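Local coordinates for protein glutaredoxin (Methanosarcina mazei, PDB 3NZN) that probably acts as a thiol-disulfide oxidoreductase of the glutaredoxin family, working through a reversible disulfide at the start of a helix of its thioredoxin fold, at residues I25-S30 with V66-R71; C32-K37 with V90-K95; L41-D44 with D48-Y51; R71-P74 with P79-I82. One frame throughout, in Å; residues are numbered along the deposited sequence.

Contact 1 (I25-S30 with V66-R71)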
loop_
_atom_site.group_PDB
_atom_site.type_symbol
_atom_site.label_atom_id
_atom_site.label_comp_id
_atom_site.label_asym_id
_atom_site.label_seq_id
_atom_site.Cartn_x
_atom_site.Cartn_y
_atom_site.Cartn_z
ATOM N N ILE A 25 -7.929 -7.119 17.613
ATOM C CA ILE A 25 -7.977 -6.986 16.141
ATOM C C ILE A 25 -6.569 -7.078 15.554
ATOM O O ILE A 25 -5.704 -6.440 15.966
ATOM C CB ILE A 25 -8.738 -5.731 15.710
ATOM C CG1 ILE A 25 -8.820 -5.662 14.167
ATOM C CG2 ILE A 25 -8.105 -4.559 16.215
ATOM C CD1 ILE A 25 -9.979 -4.863 13.723
ATOM N N MET A 26 -6.460 -8.021 14.621
ATOM C CA MET A 26 -5.212 -8.150 13.865
ATOM C C MET A 26 -5.371 -7.526 12.451
ATOM O O MET A 26 -6.193 -7.915 11.727
ATOM C CB MET A 26 -4.792 -9.628 13.700
ATOM C CG MET A 26 -3.397 -9.803 12.988
ATOM S SD MET A 26 -3.072 -11.446 12.188
ATOM C CE MET A 26 -4.534 -12.182 12.784
ATOM N N TYR A 27 -4.568 -6.484 12.221
ATOM C CA TYR A 27 -4.399 -5.949 10.853
ATOM C C TYR A 27 -3.259 -6.693 10.164
ATOM O O TYR A 27 -2.211 -6.745 10.622
ATOM C CB TYR A 27 -4.143 -4.455 10.880
ATOM C CG TYR A 27 -5.351 -3.708 11.382
ATOM C CD1 TYR A 27 -6.345 -3.287 10.509
ATOM C CD2 TYR A 27 -5.487 -3.374 12.718
ATOM C CE1 TYR A 27 -7.459 -2.589 10.972
ATOM C CE2 TYR A 27 -6.615 -2.680 13.172
ATOM C CZ TYR A 27 -7.560 -2.307 12.315
ATOM O OH TYR A 27 -8.609 -1.616 12.887
ATOM N N GLY A 28 -3.605 -7.244 8.994
ATOM C CA GLY A 28 -2.625 -7.997 8.250
ATOM C C GLY A 28 -2.732 -7.767 6.733
ATOM O O GLY A 28 -3.511 -6.913 6.293
ATOM N N LEU A 29 -2.002 -8.545 5.988
ATOM C CA LEU A 29 -2.112 -8.597 4.532
ATOM C C LEU A 29 -2.482 -10.031 4.150
ATOM O O LEU A 29 -2.053 -10.968 4.817
ATOM C CB LEU A 29 -0.768 -8.230 3.876
ATOM C CG LEU A 29 -0.176 -6.880 4.227
ATOM C CD1 LEU A 29 1.184 -6.631 3.625
ATOM C CD2 LEU A 29 -1.106 -5.700 3.972
ATOM N N SER A 30 -3.217 -10.207 3.072
ATOM C CA SER A 30 -3.624 -11.481 2.633
ATOM C C SER A 30 -2.485 -12.443 2.239
ATOM O O SER A 30 -2.594 -13.626 2.290
ATOM C CB SER A 30 -4.685 -11.373 1.577
ATOM O OG SER A 30 -4.091 -10.888 0.363
ATOM N N VAL A 66 -5.539 1.896 7.367
ATOM C CA VAL A 66 -4.182 2.330 7.455
ATOM C C VAL A 66 -4.021 3.358 8.546
ATOM O O VAL A 66 -3.024 3.351 9.260
ATOM C CB VAL A 66 -3.655 2.815 6.088
ATOM C CG1 VAL A 66 -2.354 3.554 6.292
ATOM C CG2 VAL A 66 -3.585 1.593 5.121
ATOM N N GLU A 67 -4.956 4.296 8.656
ATOM C CA GLU A 67 -4.847 5.263 9.720
ATOM C C GLU A 67 -4.898 4.603 11.078
ATOM O O GLU A 67 -4.200 5.064 12.004
ATOM C CB GLU A 67 -5.992 6.267 9.625
ATOM C CG GLU A 67 -5.944 7.189 8.482
ATOM C CD GLU A 67 -7.280 7.955 8.171
ATOM O OE1 GLU A 67 -8.427 7.625 8.613
ATOM O OE2 GLU A 67 -7.197 8.875 7.348
ATOM N N GLU A 68 -5.723 3.585 11.257
ATOM C CA GLU A 68 -5.756 2.895 12.538
ATOM C C GLU A 68 -4.413 2.198 12.853
ATOM O O GLU A 68 -3.934 2.268 13.973
ATOM C CB GLU A 68 -6.893 1.912 12.536
ATOM C CG GLU A 68 -6.962 1.055 13.792
ATOM C CD GLU A 68 -7.471 1.759 15.018
ATOM O OE1 GLU A 68 -7.784 2.985 14.979
ATOM O OE2 GLU A 68 -7.608 1.041 16.095
ATOM N N VAL A 69 -3.860 1.491 11.878
ATOM C CA VAL A 69 -2.573 0.889 12.055
ATOM C C VAL A 69 -1.534 1.951 12.382
ATOM O O VAL A 69 -0.756 1.828 13.277
ATOM C CB VAL A 69 -2.166 0.084 10.816
ATOM C CG1 VAL A 69 -0.760 -0.399 10.942
ATOM C CG2 VAL A 69 -3.103 -1.075 10.634
ATOM N N ARG A 70 -1.513 3.063 11.615
ATOM C CA ARG A 70 -0.492 4.060 11.862
ATOM C C ARG A 70 -0.531 4.671 13.270
ATOM O O ARG A 70 0.429 4.940 13.821
ATOM C CB ARG A 70 -0.637 5.178 10.792
ATOM C CG ARG A 70 0.400 6.247 10.913
ATOM C CD ARG A 70 0.202 7.306 9.720
ATOM N NE ARG A 70 0.746 6.781 8.443
ATOM C CZ ARG A 70 0.080 6.628 7.329
ATOM N NH1 ARG A 70 0.684 6.127 6.284
ATOM N NH2 ARG A 70 -1.134 6.947 7.239
ATOM N N ARG A 71 -1.733 4.827 13.761
ATOM C CA ARG A 71 -1.929 5.356 15.138
ATOM C C ARG A 71 -1.150 4.535 16.191
ATOM O O ARG A 71 -0.535 5.076 17.064
ATOM C CB ARG A 71 -3.398 5.393 15.506
ATOM C CG ARG A 71 -3.694 5.682 16.965
ATOM C CD ARG A 71 -5.165 5.569 17.223
ATOM N NE ARG A 71 -5.481 5.367 18.623
ATOM C CZ ARG A 71 -6.691 5.089 19.025
ATOM N NH1 ARG A 71 -7.661 4.996 18.166
ATOM N NH2 ARG A 71 -6.908 4.887 20.314
#

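Contact 2 (C32-K37 with V90-K95)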
loop_
_atom_site.group_PDB
_atom_site.type_symbol
_atom_site.label_atom_id
_atom_site.label_comp_id
_atom_site.label_asym_id
_atom_site.label_seq_id
_atom_site.Cartn_x
_atom_site.Cartn_y
_atom_site.Cartn_z
ATOM N N CYS A 32 0.931 -12.727 3.624
ATOM C CA CYS A 32 1.845 -12.369 4.694
ATOM C C CYS A 32 1.887 -13.615 5.608
ATOM O O CYS A 32 0.977 -13.909 6.361
ATOM C CB CYS A 32 1.357 -11.164 5.470
ATOM S SG CYS A 32 2.049 -10.753 7.040
ATOM N N VAL A 33 2.975 -14.348 5.505
ATOM C CA VAL A 33 3.187 -15.593 6.292
ATOM C C VAL A 33 3.107 -15.359 7.758
ATOM O O VAL A 33 2.544 -16.183 8.477
ATOM C CB VAL A 33 4.590 -16.181 5.875
ATOM C CG1 VAL A 33 5.086 -17.174 6.839
ATOM C CG2 VAL A 33 4.551 -16.730 4.453
ATOM N N TRP A 34 3.658 -14.279 8.255
ATOM C CA TRP A 34 3.617 -14.022 9.660
ATOM C C TRP A 34 2.266 -13.588 10.165
ATOM O O TRP A 34 1.922 -13.812 11.326
ATOM C CB TRP A 34 4.739 -13.134 10.088
ATOM C CG TRP A 34 6.090 -13.716 9.839
ATOM C CD1 TRP A 34 6.946 -13.393 8.846
ATOM C CD2 TRP A 34 6.738 -14.676 10.681
ATOM N NE1 TRP A 34 8.107 -14.106 8.993
ATOM C CE2 TRP A 34 7.984 -14.919 10.088
ATOM C CE3 TRP A 34 6.357 -15.417 11.813
ATOM C CZ2 TRP A 34 8.882 -15.801 10.636
ATOM C CZ3 TRP A 34 7.291 -16.261 12.373
ATOM C CH2 TRP A 34 8.522 -16.444 11.793
ATOM N N CYS A 35 1.499 -12.945 9.285
ATOM C CA CYS A 35 0.120 -12.619 9.594
ATOM C C CYS A 35 -0.648 -13.899 9.745
ATOM O O CYS A 35 -1.445 -14.068 10.692
ATOM C CB CYS A 35 -0.512 -11.756 8.554
ATOM S SG CYS A 35 0.219 -10.148 8.282
ATOM N N LYS A 36 -0.433 -14.872 8.864
ATOM C CA LYS A 36 -1.162 -16.129 8.960
ATOM C C LYS A 36 -0.772 -16.894 10.238
ATOM O O LYS A 36 -1.616 -17.493 10.897
ATOM C CB LYS A 36 -0.882 -16.950 7.729
ATOM C CG LYS A 36 -1.468 -16.572 6.420
ATOM C CD LYS A 36 -2.938 -15.957 6.371
ATOM C CE LYS A 36 -2.999 -14.792 5.325
ATOM N NZ LYS A 36 -2.182 -13.609 5.818
ATOM N N LYS A 37 0.492 -16.817 10.607
ATOM C CA LYS A 37 0.926 -17.477 11.815
ATOM C C LYS A 37 0.297 -16.805 13.040
ATOM O O LYS A 37 -0.040 -17.485 14.032
ATOM C CB LYS A 37 2.435 -17.377 11.989
ATOM C CG LYS A 37 3.302 -18.230 11.158
ATOM C CD LYS A 37 4.420 -18.921 11.966
ATOM C CE LYS A 37 5.172 -20.044 11.111
ATOM N NZ LYS A 37 4.639 -21.524 11.263
ATOM N N VAL A 90 3.529 -5.617 17.230
ATOM C CA VAL A 90 3.960 -5.546 15.819
ATOM C C VAL A 90 4.750 -6.790 15.546
ATOM O O VAL A 90 5.748 -7.042 16.190
ATOM C CB VAL A 90 4.696 -4.287 15.607
ATOM C CG1 VAL A 90 5.206 -4.243 14.116
ATOM C CG2 VAL A 90 3.821 -3.052 15.850
ATOM N N GLY A 91 4.353 -7.553 14.516
ATOM C CA GLY A 91 4.955 -8.803 14.177
ATOM C C GLY A 91 4.335 -9.989 14.906
ATOM O O GLY A 91 3.553 -9.840 15.811
ATOM N N PHE A 92 4.781 -11.142 14.511
ATOM C CA PHE A 92 4.483 -12.380 15.222
ATOM C C PHE A 92 5.421 -12.524 16.390
ATOM O O PHE A 92 6.559 -12.825 16.239
ATOM C CB PHE A 92 4.598 -13.548 14.295
ATOM C CG PHE A 92 4.263 -14.848 14.987
ATOM C CD1 PHE A 92 2.961 -15.167 15.341
ATOM C CD2 PHE A 92 5.260 -15.766 15.344
ATOM C CE1 PHE A 92 2.663 -16.331 16.008
ATOM C CE2 PHE A 92 4.939 -16.956 16.019
ATOM C CZ PHE A 92 3.660 -17.223 16.309
ATOM N N LYS A 93 4.913 -12.159 17.568
ATOM C CA LYS A 93 5.591 -12.227 18.811
ATOM C C LYS A 93 4.813 -13.141 19.736
ATOM O O LYS A 93 3.904 -12.686 20.405
ATOM C CB LYS A 93 5.770 -10.863 19.418
ATOM C CG LYS A 93 6.774 -9.983 18.507
ATOM C CD LYS A 93 6.935 -8.604 19.043
ATOM C CE LYS A 93 7.919 -8.672 20.219
ATOM N NZ LYS A 93 8.206 -7.258 20.739
ATOM N N GLU A 94 5.111 -14.415 19.721
ATOM C CA GLU A 94 4.242 -15.463 20.243
ATOM C C GLU A 94 3.999 -15.309 21.786
ATOM O O GLU A 94 2.858 -15.301 22.255
ATOM C CB GLU A 94 4.844 -16.843 19.892
ATOM C CG GLU A 94 4.064 -18.016 20.295
ATOM C CD GLU A 94 4.407 -19.320 19.575
ATOM O OE1 GLU A 94 5.377 -19.290 18.816
ATOM O OE2 GLU A 94 3.792 -20.366 19.772
ATOM N N LYS A 95 5.094 -15.214 22.541
ATOM C CA LYS A 95 4.978 -15.075 23.978
ATOM C C LYS A 95 4.227 -13.772 24.373
ATOM O O LYS A 95 3.354 -13.755 25.227
ATOM C CB LYS A 95 6.338 -15.149 24.624
ATOM C CG LYS A 95 6.276 -15.022 26.154
ATOM C CD LYS A 95 7.674 -15.188 26.795
ATOM C CE LYS A 95 7.721 -15.088 28.255
ATOM N NZ LYS A 95 9.199 -15.310 28.623
#

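Contact 3 (L41-D44 with D48-Y51). With SO4 (sulfate ion), chain F.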
loop_
_atom_site.group_PDB
_atom_site.type_symbol
_atom_site.label_atom_id
_atom_site.label_comp_id
_atom_site.label_asym_id
_atom_site.label_seq_id
_atom_site.Cartn_x
_atom_site.Cartn_y
_atom_site.Cartn_z
ATOM N N LEU A 41 -2.212 -18.517 15.813
ATOM C CA LEU A 41 -2.016 -18.424 17.277
ATOM C C LEU A 41 -3.292 -17.984 17.900
ATOM O O LEU A 41 -3.730 -18.611 18.937
ATOM C CB LEU A 41 -0.834 -17.538 17.603
ATOM C CG LEU A 41 -0.640 -17.267 19.131
ATOM C CD1 LEU A 41 -0.297 -18.513 19.871
ATOM C CD2 LEU A 41 0.441 -16.255 19.276
ATOM N N LEU A 42 -3.955 -16.913 17.435
ATOM C CA LEU A 42 -5.189 -16.443 18.003
ATOM C C LEU A 42 -6.263 -17.515 17.941
ATOM O O LEU A 42 -6.990 -17.690 18.946
ATOM C CB LEU A 42 -5.612 -15.147 17.320
ATOM C CG LEU A 42 -4.672 -13.980 17.481
ATOM C CD1 LEU A 42 -5.020 -12.759 16.587
ATOM C CD2 LEU A 42 -4.569 -13.432 18.922
ATOM N N THR A 43 -6.318 -18.256 16.855
ATOM C CA THR A 43 -7.268 -19.324 16.725
ATOM C C THR A 43 -6.957 -20.420 17.810
ATOM O O THR A 43 -7.836 -20.923 18.478
ATOM C CB THR A 43 -7.164 -19.913 15.326
ATOM O OG1 THR A 43 -7.510 -18.894 14.370
ATOM C CG2 THR A 43 -8.021 -21.082 15.110
ATOM N N ASP A 44 -5.690 -20.763 17.933
ATOM C CA ASP A 44 -5.305 -21.859 18.824
ATOM C C ASP A 44 -5.451 -21.493 20.271
ATOM O O ASP A 44 -5.571 -22.422 21.112
ATOM C CB ASP A 44 -3.806 -22.219 18.534
ATOM C CG ASP A 44 -3.604 -22.949 17.193
ATOM O OD1 ASP A 44 -4.652 -23.306 16.568
ATOM O OD2 ASP A 44 -2.444 -23.154 16.826
ATOM N N ASP A 48 -11.759 -14.747 21.235
ATOM C CA ASP A 48 -12.510 -13.945 20.240
ATOM C C ASP A 48 -11.499 -12.935 19.694
ATOM O O ASP A 48 -10.743 -12.281 20.342
ATOM C CB ASP A 48 -13.636 -13.236 20.886
ATOM C CG ASP A 48 -14.745 -14.074 21.352
ATOM O OD1 ASP A 48 -14.765 -15.249 21.092
ATOM O OD2 ASP A 48 -15.593 -13.499 22.133
ATOM N N PHE A 49 -11.552 -12.768 18.330
ATOM C CA PHE A 49 -10.719 -11.745 17.657
ATOM C C PHE A 49 -11.315 -11.496 16.265
ATOM O O PHE A 49 -11.971 -12.283 15.720
ATOM C CB PHE A 49 -9.251 -12.195 17.530
ATOM C CG PHE A 49 -9.011 -13.302 16.594
ATOM C CD1 PHE A 49 -8.444 -13.017 15.302
ATOM C CD2 PHE A 49 -9.244 -14.612 16.854
ATOM C CE1 PHE A 49 -8.170 -14.014 14.429
ATOM C CE2 PHE A 49 -8.991 -15.622 16.011
ATOM C CZ PHE A 49 -8.433 -15.331 14.730
ATOM N N ASP A 50 -10.947 -10.285 15.820
ATOM C CA ASP A 50 -11.189 -9.904 14.422
ATOM C C ASP A 50 -9.844 -9.825 13.712
ATOM O O ASP A 50 -8.851 -9.524 14.245
ATOM C CB ASP A 50 -11.829 -8.531 14.406
ATOM C CG ASP A 50 -13.140 -8.472 15.057
ATOM O OD1 ASP A 50 -13.751 -9.483 15.344
ATOM O OD2 ASP A 50 -13.534 -7.353 15.300
ATOM N N TYR A 51 -9.967 -9.976 12.366
ATOM C CA TYR A 51 -8.795 -9.738 11.480
ATOM C C TYR A 51 -9.302 -9.000 10.205
ATOM O O TYR A 51 -10.427 -9.101 9.826
ATOM C CB TYR A 51 -8.025 -10.962 11.202
ATOM C CG TYR A 51 -8.712 -12.007 10.434
ATOM C CD1 TYR A 51 -8.579 -12.048 9.044
ATOM C CD2 TYR A 51 -9.621 -12.884 11.023
ATOM C CE1 TYR A 51 -9.225 -12.976 8.318
ATOM C CE2 TYR A 51 -10.282 -13.842 10.279
ATOM C CZ TYR A 51 -10.074 -13.860 8.918
ATOM O OH TYR A 51 -10.714 -14.763 8.137
HETATM S S SO4 F . -13.049 -17.266 8.636
HETATM O O1 SO4 F . -14.517 -17.036 8.904
HETATM O O2 SO4 F . -12.682 -18.584 9.161
HETATM O O3 SO4 F . -12.781 -17.225 7.271
HETATM O O4 SO4 F . -12.421 -16.190 9.469
#

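Contact 4 (R71-P74 with P79-I82)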
loop_
_atom_site.group_PDB
_atom_site.type_symbol
_atom_site.label_atom_id
_atom_site.label_comp_id
_atom_site.label_asym_id
_atom_site.label_seq_id
_atom_site.Cartn_x
_atom_site.Cartn_y
_atom_site.Cartn_z
ATOM N N ARG A 71 -1.733 4.827 13.761
ATOM C CA ARG A 71 -1.929 5.356 15.138
ATOM C C ARG A 71 -1.150 4.535 16.191
ATOM O O ARG A 71 -0.535 5.076 17.064
ATOM C CB ARG A 71 -3.398 5.393 15.506
ATOM C CG ARG A 71 -3.694 5.682 16.965
ATOM C CD ARG A 71 -5.165 5.569 17.223
ATOM N NE ARG A 71 -5.481 5.367 18.623
ATOM C CZ ARG A 71 -6.691 5.089 19.025
ATOM N NH1 ARG A 71 -7.661 4.996 18.166
ATOM N NH2 ARG A 71 -6.908 4.887 20.314
ATOM N N PHE A 72 -1.194 3.207 16.020
ATOM C CA PHE A 72 -0.631 2.281 16.971
ATOM C C PHE A 72 0.767 1.799 16.569
ATOM O O PHE A 72 1.515 1.226 17.354
ATOM C CB PHE A 72 -1.523 1.071 17.117
ATOM C CG PHE A 72 -2.726 1.361 18.012
ATOM C CD1 PHE A 72 -2.604 1.298 19.365
ATOM C CD2 PHE A 72 -3.942 1.609 17.503
ATOM C CE1 PHE A 72 -3.666 1.573 20.197
ATOM C CE2 PHE A 72 -5.030 1.878 18.382
ATOM C CZ PHE A 72 -4.852 1.784 19.692
ATOM N N ASN A 73 1.119 2.018 15.309
ATOM C CA ASN A 73 2.324 1.469 14.696
ATOM C C ASN A 73 2.710 2.388 13.523
ATOM O O ASN A 73 2.342 2.180 12.395
ATOM C CB ASN A 73 2.099 0.076 14.154
ATOM C CG ASN A 73 3.299 -0.436 13.376
ATOM O OD1 ASN A 73 4.375 0.105 13.480
ATOM N ND2 ASN A 73 3.124 -1.535 12.697
ATOM N N PRO A 74 3.522 3.416 13.825
ATOM C CA PRO A 74 3.911 4.341 12.792
ATOM C C PRO A 74 4.614 3.787 11.577
ATOM O O PRO A 74 4.656 4.470 10.514
ATOM C CB PRO A 74 4.746 5.372 13.562
ATOM C CG PRO A 74 4.252 5.283 15.000
ATOM C CD PRO A 74 3.837 3.913 15.178
ATOM N N PRO A 79 2.047 -8.233 10.732
ATOM C CA PRO A 79 0.825 -7.896 11.380
ATOM C C PRO A 79 0.961 -6.831 12.459
ATOM O O PRO A 79 2.008 -6.694 13.064
ATOM C CB PRO A 79 0.451 -9.227 12.083
ATOM C CG PRO A 79 1.769 -9.927 12.284
ATOM C CD PRO A 79 2.576 -9.532 11.043
ATOM N N THR A 80 -0.116 -6.093 12.701
ATOM C CA THR A 80 -0.264 -5.258 13.898
ATOM C C THR A 80 -1.556 -5.762 14.573
ATOM O O THR A 80 -2.638 -5.723 14.046
ATOM C CB THR A 80 -0.388 -3.799 13.576
ATOM O OG1 THR A 80 0.818 -3.329 12.962
ATOM C CG2 THR A 80 -0.601 -2.978 14.739
ATOM N N THR A 81 -1.342 -6.243 15.844
ATOM C CA THR A 81 -2.445 -6.764 16.641
ATOM C C THR A 81 -2.705 -5.801 17.770
ATOM O O THR A 81 -1.759 -5.491 18.515
ATOM C CB THR A 81 -2.058 -8.192 17.185
ATOM O OG1 THR A 81 -1.820 -9.042 16.086
ATOM C CG2 THR A 81 -3.291 -8.719 17.968
ATOM N N ILE A 82 -3.901 -5.314 17.861
ATOM C CA ILE A 82 -4.278 -4.275 18.841
ATOM C C ILE A 82 -5.233 -4.928 19.832
ATOM O O ILE A 82 -6.291 -5.415 19.497
ATOM C CB ILE A 82 -4.887 -3.030 18.169
ATOM C CG1 ILE A 82 -3.937 -2.477 17.082
ATOM C CG2 ILE A 82 -5.129 -1.972 19.257
ATOM C CD1 ILE A 82 -4.624 -1.536 16.063
#

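Contact 1 (I25-S30 with V66-R71)
The Tyr27 side chain lies against Val69, whose CG2 methyl sits 3.5 Å from Tyr27 CG and equally close to Tyr27 CB, so that the root of the tyrosine is what the valine covers. Farther out, the phenol end runs across Glu68: Tyr27 OH comes within 3.3 Å of Glu68 CG, and Tyr27 CZ is 3.7 Å from the same methylene. The two side chains meet at about a right angle, with the carboxylate turned 52° from the ring. Both approaches to the ring are oblique. The chain of Glu68 starts anti to its backbone N (chi1 176°) and bends at the next torsion (chi2 74°), which leaves a methylene, rather than the acid, against the phenol; the carboxylate reaches instead toward Arg71 on the following turn, in a long ion pair of 3.8 Å between Glu68 OE1 and Arg71 NH1. These contacts fasten helix 59-72 to one face of the sheet of the thioredoxin fold through strand 24-28, which runs between strands 49-53 and 77-83. Met26 points to the other face, where helix 33-45 packs. An alanine here would remove the whole ring and would probably leave a gap between strand and helix, with the Val69 methyl and the Glu68 methylene losing their cover. No hydrogen bond joins the two segments, and the association is therefore one of shape and apolar burial; the acid of Glu68 is turned to Arg71 within its own helix, and its aliphatic part serves the tyrosine.

Contact 2 (C32-K37 with V90-K95)
Cys32 and Cys35 form a CxxC pair at the start of helix 33-45, as in the redox site of the thioredoxin fold, and are joined by a disulfide in this crystal, with 2.3 Å between Cys32 SG and Cys35 SG. One of the two residues between the cysteines, Trp34, carries the contact to segment 90-95. CE3 of its six-membered ring lies 3.6 Å from Phe92 CB, and CZ3 is equally close to Phe92 CD2. The ring planes are inclined by only 29°, but the rings are displaced, with 5.8 Å between the centroids of the Trp34 six-membered ring and the Phe92 ring, so little of one lies over the other. Phe92 holds its CG anti to the backbone N (chi1 -179°), which extends the ring along the helix toward Lys37; there Lys37 CB stands over one ring face in a CH-pi contact, 4.2 Å from the centroid, and Lys37 O is 3.5 Å from Phe92 CE1. Without the aromatic ring, as with a serine in place of Phe92, Lys37 CB would probably lose the face it rests on and the Trp34 six-membered ring its neighbour. Behind the pair, Cys32 O receives both Lys36 N and Lys36 NZ, the latter at 3.2 Å, which folds the lysine back over the helix start; NZ also bonds Leu29 O. Phe92 further touches Thr38 and Leu41 of helix 33-45, so the loop between strand 87-90 and helix 94-100 is laid along that helix, while Asn2 of a neighbouring subunit packs on both aromatic side chains.

Contact 3 (L41-D44 with D48-Y51)
Leu42 covers the Phe49 ring within a beta-alpha-beta unit, where helix 33-45 turns back into strand 49-53, the parallel neighbour of strand 24-28. Leu42 CB stands almost squarely over the middle of the ring, 3.6 Å from its centroid and 10° off the normal, in a CH-pi contact. The leucine then reaches on past the centre, its CD1 methyl 3.7 Å from Phe49 CD1, so one face of the ring is spanned by a single side chain. A second approach is made at the rim: Thr43 OG1 lies near the ring plane, 3.7 Å from Phe49 CZ. The hydroxyl's polar partner is Lys39 O, one turn earlier in the helix, and its approach to the ring is packing alone. Phe49 is put under the helix by a first torsion of 69°, which sets CG between the backbone N and the carbonyl carbon.

In the next shell, Met26 of strand 24-28 and Ile97 of helix 94-100 touch Leu42, while Val24 and the ring of His15 meet Phe49. The Phe49 ring is thus buried between helix 33-45 and the sheet. Asp50 points to the other side of the strand, where its carboxylate pairs with Lys23. Two residues on from Phe49, Tyr51 also points toward the helix but ends at a sulfate, probably from the crystallisation liquor, which Lys10 NZ and His15 NE2 bind as well; Tyr51 OH donates to sulfate O4 over 2.6 Å, the oxygen lying in the plane of the phenol ring.

Contact 4 (R71-P74 with P79-I82)
The end of helix 59-72 and strand 77-83 run past each other in opposite senses, with the CA atoms of Phe72 and Ile82 7.7 Å apart and those of Asn73 and Thr80 7.3 Å apart. Ile82 meets Phe72 with two of its branches. Its CG2 methyl is centred over one face of the ring, 3.8 Å from the centroid in a CH-pi contact, while the other branch carries CD1 to 3.5 Å from Phe72 CD2. The ring lies between this isoleucine and the guanidinium of Arg71, whose flat face has Phe72 CE2 3.5 Å above it, toward the rim.

One residue on, Asn73 has left helical geometry, and its side chain extends anti to the backbone N (chi1 173°) toward the strand. Asn73 ND2 donates to Thr80 OG1 over 2.9 Å at 156°, with the acceptor only 13° out of the amide plane. The same amide nitrogen also bonds Ser77 OG, and Thr80 OG1 in turn bonds Ser77 O, so Ser77 joins Asn73 and Thr80 in a small polar network at the start of the strand. Just before Thr80 comes Pro79, preceded by a cis peptide bond as in other members of the thioredoxin superfamily, and packed on Cys35 of the disulfide.

The contact therefore divides into an apolar half, where Phe72 and Ile82 seal helix against sheet, and a polar half in which a buried threonine hydroxyl accepts from the Asn73 amide and donates to the Ser77 carbonyl, so both its hydrogen-bonding roles are met.

Overall arrangement
From the N terminus, two strands lead into strand 24-28, where contact 1 opens a loop that closes on helix 59-72. Contact 2 opens at the following cysteine pair and closes only at 90-95, so it crosses contact 1. Contact 3, a short turn from helix 33-45 into strand 49-53, falls within both loops. Contact 4 starts at Arg71, which it shares with contact 1, and closes within the span of contact 2. Contacts 1 and 4 hold helix 59-72 to one face of the sheet; contact 3 works on the opposite face, and contact 2 joins helix 33-45 to the start of helix 94-100.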